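Local coordinates for possible protein of nuclear scaffold (Encephalitozoon cuniculi, PDB 3KAE) that probably serves, as a Cdc27 homologue, as a scaffold subunit of the anaphase-promoting complex, its N-terminal tetratricopeptide-repeat domain pairing with a second copy into a homodimer, at residues Y18-A21 with I22-A26; I41-L45 with N46-T50; S64-Y67 with E68-Y72. All coordinates share one frame; numbering follows the deposited sequence.

Interaction 1 of 3, residues Y18-A21 with I22-A26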
loop_
_atom_site.group_PDB
_atom_site.type_symbol
_atom_site.label_atom_id
_atom_site.label_comp_id
_atom_site.label_asym_id
_atom_site.label_seq_id
_atom_site.Cartn_x
_atom_site.Cartn_y
_atom_site.Cartn_z
ATOM N N TYR C 18 6.044 -5.093 -5.669
ATOM C CA TYR C 18 5.409 -6.046 -4.771
ATOM C C TYR C 18 5.542 -7.478 -5.289
ATOM O O TYR C 18 5.735 -8.393 -4.499
ATOM C CB TYR C 18 3.933 -5.665 -4.524
ATOM C CG TYR C 18 3.724 -4.364 -3.722
ATOM C CD1 TYR C 18 4.545 -4.059 -2.635
ATOM C CD2 TYR C 18 2.684 -3.464 -4.036
ATOM C CE1 TYR C 18 4.366 -2.904 -1.895
ATOM C CE2 TYR C 18 2.496 -2.279 -3.290
ATOM C CZ TYR C 18 3.339 -2.022 -2.217
ATOM O OH TYR C 18 3.190 -0.889 -1.457
ATOM N N GLU C 19 5.444 -7.668 -6.605
ATOM C CA GLU C 19 5.669 -8.997 -7.215
ATOM C C GLU C 19 6.999 -9.612 -6.765
ATOM O O GLU C 19 7.070 -10.764 -6.340
ATOM C CB GLU C 19 5.613 -8.924 -8.738
ATOM C CG GLU C 19 4.249 -8.473 -9.302
ATOM C CD GLU C 19 3.100 -9.341 -8.828
ATOM O OE1 GLU C 19 3.360 -10.413 -8.252
ATOM O OE2 GLU C 19 1.929 -8.957 -9.031
ATOM N N THR C 20 8.059 -8.832 -6.804
ATOM C CA THR C 20 9.334 -9.322 -6.303
ATOM C C THR C 20 9.246 -9.696 -4.831
ATOM O O THR C 20 9.755 -10.727 -4.415
ATOM C CB THR C 20 10.436 -8.286 -6.508
ATOM O OG1 THR C 20 10.572 -8.040 -7.906
ATOM C CG2 THR C 20 11.737 -8.760 -5.944
ATOM N N ALA C 21 8.593 -8.860 -4.039
ATOM C CA ALA C 21 8.498 -9.089 -2.600
ATOM C C ALA C 21 7.686 -10.330 -2.285
ATOM O O ALA C 21 7.996 -11.062 -1.357
ATOM C CB ALA C 21 7.875 -7.851 -1.908
ATOM N N ILE C 22 6.606 -10.522 -3.029
ATOM C CA ILE C 22 5.782 -11.700 -2.891
ATOM C C ILE C 22 6.624 -12.958 -3.275
ATOM O O ILE C 22 6.657 -13.958 -2.549
ATOM C CB ILE C 22 4.510 -11.554 -3.748
ATOM C CG1 ILE C 22 3.613 -10.437 -3.164
ATOM C CG2 ILE C 22 3.747 -12.864 -3.807
ATOM C CD1 ILE C 22 2.471 -9.998 -4.067
ATOM N N PHE C 23 7.340 -12.891 -4.393
ATOM C CA PHE C 23 8.191 -14.007 -4.810
ATOM C C PHE C 23 9.281 -14.309 -3.785
ATOM O O PHE C 23 9.423 -15.438 -3.334
ATOM C CB PHE C 23 8.835 -13.736 -6.167
ATOM C CG PHE C 23 9.646 -14.883 -6.679
ATOM C CD1 PHE C 23 10.952 -15.071 -6.252
ATOM C CD2 PHE C 23 9.099 -15.784 -7.584
ATOM C CE1 PHE C 23 11.700 -16.139 -6.714
ATOM C CE2 PHE C 23 9.843 -16.849 -8.055
ATOM C CZ PHE C 23 11.150 -17.034 -7.617
ATOM N N LEU C 24 10.044 -13.298 -3.409
ATOM C CA LEU C 24 11.091 -13.484 -2.410
ATOM C C LEU C 24 10.521 -13.956 -1.084
ATOM O O LEU C 24 11.198 -14.630 -0.312
ATOM C CB LEU C 24 11.860 -12.170 -2.194
ATOM C CG LEU C 24 12.725 -11.660 -3.337
ATOM C CD1 LEU C 24 13.429 -10.384 -2.918
ATOM C CD2 LEU C 24 13.749 -12.749 -3.741
ATOM N N ALA C 25 9.279 -13.582 -0.810
ATOM C CA ALA C 25 8.647 -13.977 0.437
ATOM C C ALA C 25 8.318 -15.453 0.341
ATOM O O ALA C 25 8.514 -16.216 1.294
ATOM C CB ALA C 25 7.383 -13.141 0.692
ATOM N N ALA C 26 7.830 -15.852 -0.831
ATOM C CA ALA C 26 7.482 -17.249 -1.080
ATOM C C ALA C 26 8.687 -18.174 -0.885
ATOM O O ALA C 26 8.530 -19.320 -0.438
ATOM C CB ALA C 26 6.881 -17.415 -2.485
#
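Tyr18 O accepts the backbone N-H of Ile22 over 2.7 Å, with an N-H...O angle of 164°. It opens a run of i to i+4 bonds in the first turns of helix 18-31, one of the antiparallel helices of this tetratricopeptide-repeat domain. Phe23 N to Glu19 O and Leu24 N to Thr20 O continue the pattern, the latter almost linear. The last bond, Ala25 N to Ala21 O, is more bent (132°).

Side chains then sort by face. Thr20 and Leu24 run side by side in the same direction, the methyl CG2 of Thr20 lying 3.8 Å from CD1 of Leu24, on the side covered by helix 5-14. Thr20 has OG1 beside the backbone N (chi1 -61°) and CG2 anti to it; OG1 bonds to Asp17 and to the backbone N of Phe147 of the second subunit. Phe23 carries its ring away from residues 18-21, to Phe145, Tyr180 and Tyr209 of the second subunit. Ile22 packs on Val42 and Leu43 of helix 36-45 and also touches Tyr209 of the second subunit, and its CG1 lies over the carbonyl oxygen of Tyr18 at 3.2 Å.

Interaction 2 of 3, residues I41-L45 with N46-T50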
loop_
_atom_site.group_PDB
_atom_site.type_symbol
_atom_site.label_atom_id
_atom_site.label_comp_id
_atom_site.label_asym_id
_atom_site.label_seq_id
_atom_site.Cartn_x
_atom_site.Cartn_y
_atom_site.Cartn_z
ATOM N N ILE C 41 1.238 -9.533 4.491
ATOM C CA ILE C 41 1.315 -8.080 4.347
ATOM C C ILE C 41 1.567 -7.657 2.913
ATOM O O ILE C 41 0.781 -6.902 2.340
ATOM C CB ILE C 41 2.389 -7.501 5.274
ATOM C CG1 ILE C 41 2.002 -7.772 6.728
ATOM C CG2 ILE C 41 2.548 -6.008 5.047
ATOM C CD1 ILE C 41 2.911 -7.145 7.734
ATOM N N VAL C 42 2.636 -8.182 2.317
ATOM C CA VAL C 42 2.992 -7.818 0.956
ATOM C C VAL C 42 1.862 -8.160 -0.007
ATOM O O VAL C 42 1.586 -7.426 -0.959
ATOM C CB VAL C 42 4.331 -8.453 0.543
ATOM C CG1 VAL C 42 4.636 -8.155 -0.911
ATOM C CG2 VAL C 42 5.449 -7.944 1.438
ATOM N N LEU C 43 1.168 -9.251 0.272
ATOM C CA LEU C 43 0.010 -9.630 -0.536
ATOM C C LEU C 43 -1.112 -8.590 -0.355
ATOM O O LEU C 43 -1.802 -8.215 -1.316
ATOM C CB LEU C 43 -0.474 -11.016 -0.100
ATOM C CG LEU C 43 -0.685 -12.188 -1.073
ATOM C CD1 LEU C 43 0.164 -12.107 -2.315
ATOM C CD2 LEU C 43 -0.416 -13.517 -0.352
ATOM N N TYR C 44 -1.301 -8.137 0.886
ATOM C CA TYR C 44 -2.303 -7.108 1.170
ATOM C C TYR C 44 -1.928 -5.850 0.389
ATOM O O TYR C 44 -2.740 -5.304 -0.354
ATOM C CB TYR C 44 -2.410 -6.807 2.673
ATOM C CG TYR C 44 -3.350 -5.651 2.959
ATOM C CD1 TYR C 44 -4.717 -5.865 3.139
ATOM C CD2 TYR C 44 -2.883 -4.339 2.997
ATOM C CE1 TYR C 44 -5.583 -4.818 3.373
ATOM C CE2 TYR C 44 -3.746 -3.283 3.250
ATOM C CZ TYR C 44 -5.091 -3.531 3.432
ATOM O OH TYR C 44 -5.954 -2.494 3.651
ATOM N N LEU C 45 -0.676 -5.426 0.518
ATOM C CA LEU C 45 -0.212 -4.232 -0.172
ATOM C C LEU C 45 -0.415 -4.310 -1.676
ATOM O O LEU C 45 -0.617 -3.292 -2.334
ATOM C CB LEU C 45 1.249 -3.943 0.151
ATOM C CG LEU C 45 1.515 -3.531 1.601
ATOM C CD1 LEU C 45 3.023 -3.536 1.897
ATOM C CD2 LEU C 45 0.875 -2.154 1.918
ATOM N N ASN C 46 -0.375 -5.523 -2.221
ATOM C CA ASN C 46 -0.493 -5.692 -3.661
ATOM C C ASN C 46 -1.943 -5.806 -4.089
ATOM O O ASN C 46 -2.242 -6.091 -5.250
ATOM C CB ASN C 46 0.317 -6.901 -4.137
ATOM C CG ASN C 46 0.497 -6.920 -5.638
ATOM O OD1 ASN C 46 0.386 -7.971 -6.288
ATOM N ND2 ASN C 46 0.768 -5.750 -6.208
ATOM N N GLY C 47 -2.847 -5.598 -3.134
ATOM C CA GLY C 47 -4.277 -5.623 -3.398
ATOM C C GLY C 47 -4.879 -7.015 -3.461
ATOM O O GLY C 47 -5.996 -7.173 -3.951
ATOM N N GLU C 48 -4.157 -8.020 -2.954
ATOM C CA GLU C 48 -4.611 -9.411 -3.054
ATOM C C GLU C 48 -5.129 -9.961 -1.734
ATOM O O GLU C 48 -4.450 -10.730 -1.044
ATOM C CB GLU C 48 -3.498 -10.315 -3.609
ATOM C CG GLU C 48 -2.983 -9.876 -4.962
ATOM C CD GLU C 48 -1.966 -10.838 -5.542
ATOM O OE1 GLU C 48 -0.754 -10.501 -5.576
ATOM O OE2 GLU C 48 -2.379 -11.945 -5.950
ATOM N N TYR C 49 -6.360 -9.593 -1.411
ATOM C CA TYR C 49 -6.926 -9.861 -0.096
ATOM C C TYR C 49 -7.298 -11.329 0.126
ATOM O O TYR C 49 -7.024 -11.896 1.192
ATOM C CB TYR C 49 -8.107 -8.902 0.164
ATOM C CG TYR C 49 -7.769 -7.489 -0.255
ATOM C CD1 TYR C 49 -6.786 -6.772 0.413
ATOM C CD2 TYR C 49 -8.383 -6.894 -1.342
ATOM C CE1 TYR C 49 -6.439 -5.513 0.030
ATOM C CE2 TYR C 49 -8.043 -5.612 -1.735
ATOM C CZ TYR C 49 -7.074 -4.924 -1.039
ATOM O OH TYR C 49 -6.706 -3.647 -1.414
ATOM N N THR C 50 -7.905 -11.950 -0.879
ATOM C CA THR C 50 -8.279 -13.356 -0.762
ATOM C C THR C 50 -7.043 -14.237 -0.607
ATOM O O THR C 50 -7.052 -15.190 0.176
ATOM C CB THR C 50 -9.102 -13.821 -1.959
ATOM O OG1 THR C 50 -10.136 -12.866 -2.221
ATOM C CG2 THR C 50 -9.722 -15.185 -1.679
HETATM O O HOH W 1 -4.035 -2.261 -0.669
#
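Tyr44 and Tyr49 meet across the turn between helices 36-45 and 49-57. From its CB, Tyr44 carries CG anti to the backbone N (chi1 175°), which brings one flank of the ring to Tyr49: CD1 lies 3.5 Å from CD1 of Tyr49, CE1 lies close to Tyr49 CE1, and CZ grazes that atom at 4.2 Å. The ring also packs on Leu70, Cys71 and, edge to face, Tyr67 of helix 62-74. With Tyr49 it forms an offset edge-to-face pair, the edge of Tyr49 toward the face of Tyr44, centroids 5.2 Å apart and planes at 63°. A water bridges the two residues, held by Tyr49 OH and, weakly, by Tyr44 O.

The backbone beneath is a Schellman motif that ends helix 36-45. Gly47, with positive phi (81°), is its C' residue; Gly47 N bonds Tyr44 O at 2.8 Å, and Glu48 N reaches back to Leu43 O at 2.9 Å. Asn46 N bonds only weakly, to Val42 O and Leu43 O. Glu48, at the N-cap position of the next helix, lays CB against Leu43 O and extends its chain across Leu43, whose CD1 comes 3.7 Å from Glu48 OE1, while OE2 forms a salt bridge with Arg51.

Interaction 3 of 3, residues S64-Y67 with E68-Y72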
loop_
_atom_site.group_PDB
_atom_site.type_symbol
_atom_site.label_atom_id
_atom_site.label_comp_id
_atom_site.label_asym_id
_atom_site.label_seq_id
_atom_site.Cartn_x
_atom_site.Cartn_y
_atom_site.Cartn_z
ATOM N N SER C 64 -1.840 -10.563 12.676
ATOM C CA SER C 64 -2.481 -11.403 11.668
ATOM C C SER C 64 -3.970 -11.145 11.670
ATOM O O SER C 64 -4.580 -10.997 10.618
ATOM C CB SER C 64 -2.165 -12.906 11.885
ATOM O OG SER C 64 -3.183 -13.585 12.613
ATOM N N LYS C 65 -4.553 -11.092 12.866
ATOM C CA LYS C 65 -5.985 -10.834 13.017
ATOM C C LYS C 65 -6.336 -9.432 12.535
ATOM O O LYS C 65 -7.391 -9.210 11.952
ATOM C CB LYS C 65 -6.422 -11.042 14.463
ATOM C CG LYS C 65 -6.517 -12.501 14.850
ATOM C CD LYS C 65 -7.496 -13.230 13.947
ATOM C CE LYS C 65 -7.621 -14.692 14.344
ATOM N NZ LYS C 65 -8.536 -15.460 13.452
ATOM N N TYR C 66 -5.425 -8.496 12.746
ATOM C CA TYR C 66 -5.621 -7.147 12.219
ATOM C C TYR C 66 -5.681 -7.123 10.680
ATOM O O TYR C 66 -6.649 -6.625 10.100
ATOM C CB TYR C 66 -4.566 -6.180 12.769
ATOM C CG TYR C 66 -4.826 -4.753 12.375
ATOM C CD1 TYR C 66 -5.880 -4.036 12.927
ATOM C CD2 TYR C 66 -4.035 -4.127 11.427
ATOM C CE1 TYR C 66 -6.133 -2.747 12.540
ATOM C CE2 TYR C 66 -4.268 -2.836 11.052
ATOM C CZ TYR C 66 -5.322 -2.153 11.608
ATOM O OH TYR C 66 -5.538 -0.870 11.219
ATOM N N TYR C 67 -4.665 -7.678 10.016
ATOM C CA TYR C 67 -4.693 -7.748 8.547
ATOM C C TYR C 67 -5.863 -8.606 8.062
ATOM O O TYR C 67 -6.427 -8.385 6.992
ATOM C CB TYR C 67 -3.348 -8.244 7.973
ATOM C CG TYR C 67 -2.390 -7.104 7.818
ATOM C CD1 TYR C 67 -1.552 -6.731 8.855
ATOM C CD2 TYR C 67 -2.369 -6.354 6.661
ATOM C CE1 TYR C 67 -0.696 -5.653 8.724
ATOM C CE2 TYR C 67 -1.520 -5.267 6.529
ATOM C CZ TYR C 67 -0.693 -4.921 7.564
ATOM O OH TYR C 67 0.178 -3.853 7.421
ATOM N N GLU C 68 -6.252 -9.567 8.878
ATOM C CA GLU C 68 -7.378 -10.370 8.528
ATOM C C GLU C 68 -8.614 -9.489 8.410
ATOM O O GLU C 68 -9.333 -9.543 7.404
ATOM C CB GLU C 68 -7.583 -11.441 9.594
ATOM C CG GLU C 68 -8.271 -12.662 9.090
ATOM C CD GLU C 68 -8.323 -13.759 10.133
ATOM O OE1 GLU C 68 -7.260 -14.313 10.500
ATOM O OE2 GLU C 68 -9.441 -14.062 10.580
ATOM N N SER C 69 -8.845 -8.669 9.440
ATOM C CA SER C 69 -9.948 -7.712 9.450
ATOM C C SER C 69 -9.875 -6.760 8.252
ATOM O O SER C 69 -10.883 -6.513 7.597
ATOM C CB SER C 69 -9.961 -6.916 10.756
ATOM O OG SER C 69 -11.221 -6.277 10.939
ATOM N N LEU C 70 -8.681 -6.264 7.930
ATOM C CA LEU C 70 -8.543 -5.389 6.756
ATOM C C LEU C 70 -8.975 -6.088 5.471
ATOM O O LEU C 70 -9.693 -5.493 4.655
ATOM C CB LEU C 70 -7.116 -4.874 6.588
ATOM C CG LEU C 70 -6.484 -4.086 7.729
ATOM C CD1 LEU C 70 -5.044 -3.686 7.334
ATOM C CD2 LEU C 70 -7.349 -2.868 8.064
ATOM N N CYS C 71 -8.527 -7.342 5.290
ATOM C CA CYS C 71 -8.824 -8.100 4.075
ATOM C C CYS C 71 -10.306 -8.360 3.994
ATOM O O CYS C 71 -10.912 -8.210 2.939
ATOM C CB CYS C 71 -8.065 -9.450 4.030
ATOM S SG CYS C 71 -6.262 -9.327 3.899
ATOM N N TYR C 72 -10.891 -8.758 5.118
ATOM C CA TYR C 72 -12.342 -8.944 5.212
ATOM C C TYR C 72 -13.121 -7.684 4.880
ATOM O O TYR C 72 -14.155 -7.749 4.224
ATOM C CB TYR C 72 -12.738 -9.480 6.586
ATOM C CG TYR C 72 -12.500 -10.971 6.746
ATOM C CD1 TYR C 72 -12.869 -11.863 5.746
ATOM C CD2 TYR C 72 -11.914 -11.481 7.897
ATOM C CE1 TYR C 72 -12.651 -13.240 5.882
ATOM C CE2 TYR C 72 -11.690 -12.841 8.042
ATOM C CZ TYR C 72 -12.060 -13.711 7.033
ATOM O OH TYR C 72 -11.840 -15.055 7.186
#
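Glu68 and Lys65 lie side by side, one turn apart on helix 62-74, and form a salt bridge. Glu68 keeps an extended chain beyond CG, and Lys65, bent at chi2 (-58°), lays its CD along the carboxylate and places NZ almost evenly between the two oxygens, 3.3 Å from OE2 and 3.4 Å from OE1. Both bonds are weak, and OE2 has a second partner in Ser84. Glu68 N bonds Ser64 O at 2.8 Å. Ser69 N follows with a bond to Lys65 O, while its hydroxyl turns to Ala81 O.

Leu70 sits in the corner made by two tyrosine rings. Its CD1 stands over the face of Tyr67, 4.2 Å from the centroid and 27° off the normal, a CH-pi contact; its CG lies over one face of Tyr66. Cys71 N bonds Tyr67 O at 2.9 Å.

In the tetratricopeptide-repeat helix stack, the tyrosine side lies at the homodimer interface: Tyr66 OH bonds Tyr15 O of the second subunit, and Tyr67 OH bonds Arg16 of that subunit. Glu68 and Cys71 pack on helix 49-57, Ser69 on helix 78-89, and Leu70 and Cys71 on helix 36-45.

Overall arrangement
Three successive parts of the repeat array are sampled in series, and all three reach the second subunit. Interactions 1 and 3 are buried and each lies within a single helix, 1 in the first turns of helix 18-31; interaction 2 is a partly buried helix end and the turn after it. Interaction 2 joins the others, its centre about 11 Å from each, whereas the nearest atoms of 1 and 3 remain about 10 Å apart. Toward 18-26 the join includes small aliphatic contacts, such as Ala21 CB to Val42 CG1 at 3.4 Å; toward 64-72 it centres on the ring of Tyr44, with Tyr67, Leu70 and Cys71. Charged pairing across the segments appears in interaction 3 alone, and a bridging water in interaction 2.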